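Local structure of tRNA (guanine(9)-N1)-methyltransferase (4JWH) at residues Asp109-Ser123 with Val215-Lys227. The protein catalyses S-adenosyl-L-methionine-dependent methylation of guanine N1 at position 9 of cytoplasmic tRNA. Residues are numbered along the deposited sequence; the frame is centred on the assembly and turned at random.
Sequences DCAFDDLMNDKEINS and VDKNRYKNLCQNK. With SAH (S-adenosyl-L-homocysteine), chain C.
Lys227 and Asp109 meet in a salt bridge at one end of this contact: NZ sits 2.7 Å from OD2, on the syn lone pair of that oxygen, which is also hydrogen-bonded to Tyr191 OH. The lysine chain, extended beyond CG and with CG anti to the backbone N (chi1 175°), carries its ammonium from helix 223-231 to the end of strand 105-109, and on the way its CD passes Phe112 CZ at 4.0 Å. One face of the Phe112 ring receives Leu223 CD2, while Cys224 SG approaches obliquely, 4.8 Å from the ring centroid, a sulfur-aromatic contact. Leu223 also meets Leu115 tip to tip, the two CD1 atoms 3.7 Å apart; the two leucines and the Phe112 ring make the apolar middle of the contact.

At the other end Arg219 NH1 donates to the syn lone pair of Glu120 OE2 at 3.1 Å in a nearly straight bond, with carboxylate and guanidinium planes only 18° apart. Glu120 OE1 accepts from Asn117 N and Asn117 OD1 from Glu120 N, a capping box that starts helix 118-137 and holds the carboxylate for Arg219. Were Glu120 an alanine, Arg219 would probably lose its acidic mate and Asn117 N its side-chain acceptor in the capping box. Arg219 NH2 in turn donates to Tyr220 OH, and Arg219 CG lies over the Tyr220 ring.

The same 215-227 segment lines the cofactor site of a SPOUT-clan methyltransferase: the amino group of S-adenosyl-L-homocysteine bonds OD2 of Asp216, the active-site proton acceptor residue, Asn218 OD1 and Tyr220 O, while Cys224 N holds its carboxylate. Asp109 ends strand 105-109, paired with neighbouring strand 208-212 in the parallel sheet; 215-227 leads from the latter into helix 223-231, and Val215 packs against helix 118-137 through Ser123, Leu124 and Gln127.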
# COMPACT_ATOMS: atom_id res chain seq x y z
N ASP A 109 -3.34 1.17 5.53
CA ASP A 109 -4.23 1.83 6.48
C ASP A 109 -5.54 1.05 6.48
O ASP A 109 -6.37 1.20 5.59
CB ASP A 109 -4.47 3.30 6.08
CG ASP A 109 -5.54 3.98 6.94
OD1 ASP A 109 -5.88 3.50 8.05
OD2 ASP A 109 -6.00 5.05 6.52
N CYS A 110 -5.71 0.21 7.50
CA CYS A 110 -6.85 -0.68 7.53
C CYS A 110 -7.98 -0.14 8.40
O CYS A 110 -8.64 -0.91 9.07
CB CYS A 110 -6.45 -2.09 7.99
SG CYS A 110 -5.22 -2.93 6.96
N ALA A 111 -8.23 1.16 8.34
CA ALA A 111 -9.27 1.80 9.14
C ALA A 111 -10.67 1.79 8.57
O ALA A 111 -11.57 2.41 9.15
CB ALA A 111 -8.86 3.26 9.47
N PHE A 112 -10.90 1.09 7.45
CA PHE A 112 -12.18 1.27 6.70
C PHE A 112 -13.09 0.03 6.65
O PHE A 112 -13.96 -0.07 5.79
CB PHE A 112 -11.90 1.76 5.26
CG PHE A 112 -10.88 2.84 5.19
CD1 PHE A 112 -11.20 4.16 5.53
CD2 PHE A 112 -9.57 2.55 4.80
CE1 PHE A 112 -10.23 5.17 5.49
CE2 PHE A 112 -8.61 3.54 4.74
CZ PHE A 112 -8.94 4.85 5.09
N ASP A 113 -12.85 -0.91 7.56
CA ASP A 113 -13.65 -2.14 7.70
C ASP A 113 -15.16 -1.86 7.56
O ASP A 113 -15.86 -2.54 6.81
CB ASP A 113 -13.36 -2.77 9.08
CG ASP A 113 -13.38 -4.30 9.07
OD1 ASP A 113 -14.44 -4.84 9.45
OD2 ASP A 113 -12.35 -4.94 8.72
N ASP A 114 -15.65 -0.85 8.26
CA ASP A 114 -17.09 -0.53 8.24
C ASP A 114 -17.63 -0.03 6.88
O ASP A 114 -18.86 0.02 6.68
CB ASP A 114 -17.44 0.50 9.32
CG ASP A 114 -17.22 -0.03 10.72
OD1 ASP A 114 -17.49 -1.23 10.97
OD2 ASP A 114 -16.79 0.75 11.58
N LEU A 115 -16.74 0.33 5.96
CA LEU A 115 -17.21 0.82 4.64
C LEU A 115 -17.36 -0.27 3.59
O LEU A 115 -17.86 -0.02 2.49
CB LEU A 115 -16.30 1.95 4.11
CG LEU A 115 -16.09 3.14 5.05
CD1 LEU A 115 -15.23 4.21 4.40
CD2 LEU A 115 -17.44 3.71 5.52
N MET A 116 -16.93 -1.49 3.93
CA MET A 116 -16.92 -2.58 2.95
C MET A 116 -17.92 -3.71 3.24
O MET A 116 -18.06 -4.13 4.39
CB MET A 116 -15.50 -3.18 2.89
CG MET A 116 -14.49 -2.32 2.14
SD MET A 116 -12.83 -3.03 2.25
CE MET A 116 -12.33 -2.31 3.84
N ASN A 117 -18.58 -4.23 2.21
CA ASN A 117 -19.36 -5.48 2.37
C ASN A 117 -18.44 -6.70 2.45
O ASN A 117 -17.21 -6.56 2.45
CB ASN A 117 -20.45 -5.66 1.29
CG ASN A 117 -19.87 -5.91 -0.11
OD1 ASN A 117 -18.81 -6.51 -0.25
ND2 ASN A 117 -20.57 -5.45 -1.14
N ASP A 118 -19.04 -7.89 2.51
CA ASP A 118 -18.31 -9.13 2.73
C ASP A 118 -17.39 -9.53 1.59
O ASP A 118 -16.30 -10.04 1.84
CB ASP A 118 -19.25 -10.30 3.06
CG ASP A 118 -18.75 -11.11 4.22
OD1 ASP A 118 -18.41 -12.30 3.99
OD2 ASP A 118 -18.67 -10.56 5.36
N LYS A 119 -17.83 -9.30 0.36
CA LYS A 119 -17.02 -9.63 -0.81
C LYS A 119 -15.79 -8.74 -0.89
O LYS A 119 -14.70 -9.20 -1.23
CB LYS A 119 -17.83 -9.49 -2.11
N GLU A 120 -16.00 -7.46 -0.60
CA GLU A 120 -14.93 -6.45 -0.63
C GLU A 120 -13.83 -6.75 0.42
O GLU A 120 -12.64 -6.65 0.11
CB GLU A 120 -15.54 -5.06 -0.47
CG GLU A 120 -16.33 -4.65 -1.68
CD GLU A 120 -17.26 -3.49 -1.46
OE1 GLU A 120 -17.62 -3.19 -0.29
OE2 GLU A 120 -17.62 -2.86 -2.48
N ILE A 121 -14.24 -7.12 1.63
CA ILE A 121 -13.31 -7.60 2.67
C ILE A 121 -12.53 -8.81 2.22
O ILE A 121 -11.31 -8.87 2.39
CB ILE A 121 -14.03 -7.94 3.99
CG1 ILE A 121 -14.57 -6.66 4.66
CG2 ILE A 121 -13.08 -8.70 4.96
CD1 ILE A 121 -13.47 -5.89 5.45
N ASN A 122 -13.24 -9.79 1.66
CA ASN A 122 -12.58 -10.97 1.10
C ASN A 122 -11.52 -10.59 0.06
O ASN A 122 -10.38 -11.07 0.13
CB ASN A 122 -13.61 -11.95 0.49
CG ASN A 122 -14.57 -12.51 1.54
OD1 ASN A 122 -14.53 -12.16 2.73
ND2 ASN A 122 -15.47 -13.38 1.09
N SER A 123 -11.89 -9.72 -0.88
CA SER A 123 -10.93 -9.22 -1.86
C SER A 123 -9.72 -8.49 -1.22
O SER A 123 -8.57 -8.75 -1.57
CB SER A 123 -11.63 -8.35 -2.90
OG SER A 123 -10.67 -7.52 -3.55
N VAL A 215 -11.39 -1.78 -0.67
CA VAL A 215 -11.88 -2.21 -1.96
C VAL A 215 -13.28 -1.61 -2.14
O VAL A 215 -14.26 -2.12 -1.58
CB VAL A 215 -11.93 -3.75 -2.03
CG1 VAL A 215 -12.63 -4.26 -3.30
CG2 VAL A 215 -10.51 -4.30 -1.93
N ASP A 216 -13.35 -0.50 -2.85
CA ASP A 216 -14.60 0.24 -2.97
C ASP A 216 -15.01 0.51 -4.42
O ASP A 216 -16.11 0.99 -4.66
CB ASP A 216 -14.51 1.52 -2.10
CG ASP A 216 -13.65 2.61 -2.72
OD1 ASP A 216 -12.65 2.26 -3.38
OD2 ASP A 216 -13.94 3.81 -2.53
N LYS A 217 -14.12 0.22 -5.37
CA LYS A 217 -14.33 0.53 -6.79
C LYS A 217 -14.34 2.06 -6.94
O LYS A 217 -14.97 2.60 -7.86
CB LYS A 217 -15.67 0.01 -7.31
CG LYS A 217 -15.80 -1.47 -7.57
CD LYS A 217 -17.04 -1.68 -8.47
CE LYS A 217 -17.05 -3.04 -9.16
NZ LYS A 217 -17.87 -3.01 -10.41
N ASN A 218 -13.64 2.73 -6.02
CA ASN A 218 -13.66 4.18 -5.91
C ASN A 218 -15.05 4.86 -5.73
O ASN A 218 -15.20 6.03 -6.05
CB ASN A 218 -12.87 4.84 -7.04
CG ASN A 218 -12.37 6.21 -6.67
OD1 ASN A 218 -11.92 6.43 -5.54
ND2 ASN A 218 -12.46 7.15 -7.60
N ARG A 219 -16.05 4.16 -5.20
CA ARG A 219 -17.30 4.86 -4.90
C ARG A 219 -17.10 5.88 -3.78
O ARG A 219 -17.85 6.85 -3.68
CB ARG A 219 -18.44 3.90 -4.58
CG ARG A 219 -18.41 3.29 -3.21
CD ARG A 219 -19.73 2.60 -2.91
NE ARG A 219 -19.64 1.87 -1.65
CZ ARG A 219 -19.19 0.62 -1.54
NH1 ARG A 219 -18.83 -0.04 -2.64
NH2 ARG A 219 -19.12 0.04 -0.35
N TYR A 220 -16.08 5.69 -2.94
CA TYR A 220 -15.75 6.69 -1.95
C TYR A 220 -14.71 7.69 -2.42
O TYR A 220 -13.58 7.70 -1.95
CB TYR A 220 -15.33 6.05 -0.62
CG TYR A 220 -16.33 5.09 -0.09
CD1 TYR A 220 -17.59 5.52 0.34
CD2 TYR A 220 -16.03 3.74 -0.02
CE1 TYR A 220 -18.54 4.60 0.83
CE2 TYR A 220 -16.97 2.81 0.45
CZ TYR A 220 -18.21 3.25 0.88
OH TYR A 220 -19.11 2.32 1.35
N LYS A 221 -15.11 8.57 -3.35
CA LYS A 221 -14.21 9.57 -3.94
C LYS A 221 -13.70 10.45 -2.84
O LYS A 221 -14.46 10.80 -1.95
CB LYS A 221 -14.93 10.43 -4.98
CG LYS A 221 -15.68 9.67 -6.06
CD LYS A 221 -16.33 10.66 -7.07
CE LYS A 221 -16.69 9.99 -8.40
NZ LYS A 221 -17.14 11.00 -9.46
N ASN A 222 -12.43 10.82 -2.89
CA ASN A 222 -11.84 11.73 -1.91
C ASN A 222 -11.70 11.19 -0.51
O ASN A 222 -11.25 11.91 0.36
CB ASN A 222 -12.59 13.05 -1.86
CG ASN A 222 -12.10 14.00 -2.88
OD1 ASN A 222 -11.06 14.64 -2.69
ND2 ASN A 222 -12.80 14.06 -4.02
N LEU A 223 -12.06 9.93 -0.31
CA LEU A 223 -12.03 9.38 1.05
C LEU A 223 -10.64 9.56 1.66
O LEU A 223 -10.45 10.21 2.73
CB LEU A 223 -12.45 7.91 1.03
CG LEU A 223 -12.37 7.09 2.33
CD1 LEU A 223 -13.57 7.33 3.23
CD2 LEU A 223 -12.24 5.62 1.99
N CYS A 224 -9.65 8.98 1.01
CA CYS A 224 -8.29 8.99 1.60
C CYS A 224 -7.70 10.38 1.56
O CYS A 224 -7.07 10.83 2.53
CB CYS A 224 -7.39 7.92 0.96
SG CYS A 224 -8.04 6.27 1.38
N GLN A 225 -7.97 11.10 0.47
CA GLN A 225 -7.52 12.47 0.39
C GLN A 225 -8.07 13.26 1.58
O GLN A 225 -7.34 14.04 2.18
CB GLN A 225 -7.91 13.11 -0.96
CG GLN A 225 -7.52 14.61 -1.12
CD GLN A 225 -6.00 14.86 -1.18
OE1 GLN A 225 -5.24 14.04 -1.66
NE2 GLN A 225 -5.57 16.03 -0.72
N ASN A 226 -9.33 13.04 1.94
CA ASN A 226 -9.97 13.84 3.00
C ASN A 226 -9.40 13.53 4.36
O ASN A 226 -9.21 14.40 5.20
CB ASN A 226 -11.48 13.58 3.04
CG ASN A 226 -12.23 14.36 1.96
OD1 ASN A 226 -11.74 15.37 1.48
ND2 ASN A 226 -13.38 13.85 1.53
N LYS A 227 -9.15 12.26 4.58
CA LYS A 227 -8.65 11.76 5.83
C LYS A 227 -7.26 12.35 6.12
O LYS A 227 -7.03 12.89 7.19
CB LYS A 227 -8.59 10.23 5.78
CG LYS A 227 -7.95 9.64 7.05
CD LYS A 227 -8.00 8.15 7.06
CE LYS A 227 -7.39 7.65 8.37
NZ LYS A 227 -7.60 6.19 8.44
N SAH C . -11.90 5.83 -2.96
CA SAH C . -10.78 5.18 -2.30
CB SAH C . -10.41 3.96 -3.19
CG SAH C . -8.95 3.78 -3.28
SD SAH C . -8.13 2.44 -4.05
C SAH C . -9.78 6.26 -1.93
O SAH C . -8.59 6.15 -1.89
OXT SAH C . -10.19 7.33 -1.58
C5' SAH C . -7.10 1.89 -2.75
C4' SAH C . -5.81 2.65 -2.47
O4' SAH C . -4.88 2.54 -3.50
C3' SAH C . -5.93 4.15 -2.20
O3' SAH C . -6.32 4.44 -0.89
C2' SAH C . -4.58 4.68 -2.54
O2' SAH C . -3.77 4.56 -1.41
C1' SAH C . -4.16 3.73 -3.63
N9 SAH C . -4.28 4.31 -4.98
C8 SAH C . -5.04 3.87 -5.94
N7 SAH C . -4.88 4.54 -7.05
C5 SAH C . -3.96 5.42 -6.82
C6 SAH C . -3.28 6.48 -7.57
N6 SAH C . -3.59 6.71 -8.82
N1 SAH C . -2.36 7.18 -6.95
C2 SAH C . -2.05 6.95 -5.68
N3 SAH C . -2.62 6.04 -4.95
C4 SAH C . -3.56 5.24 -5.44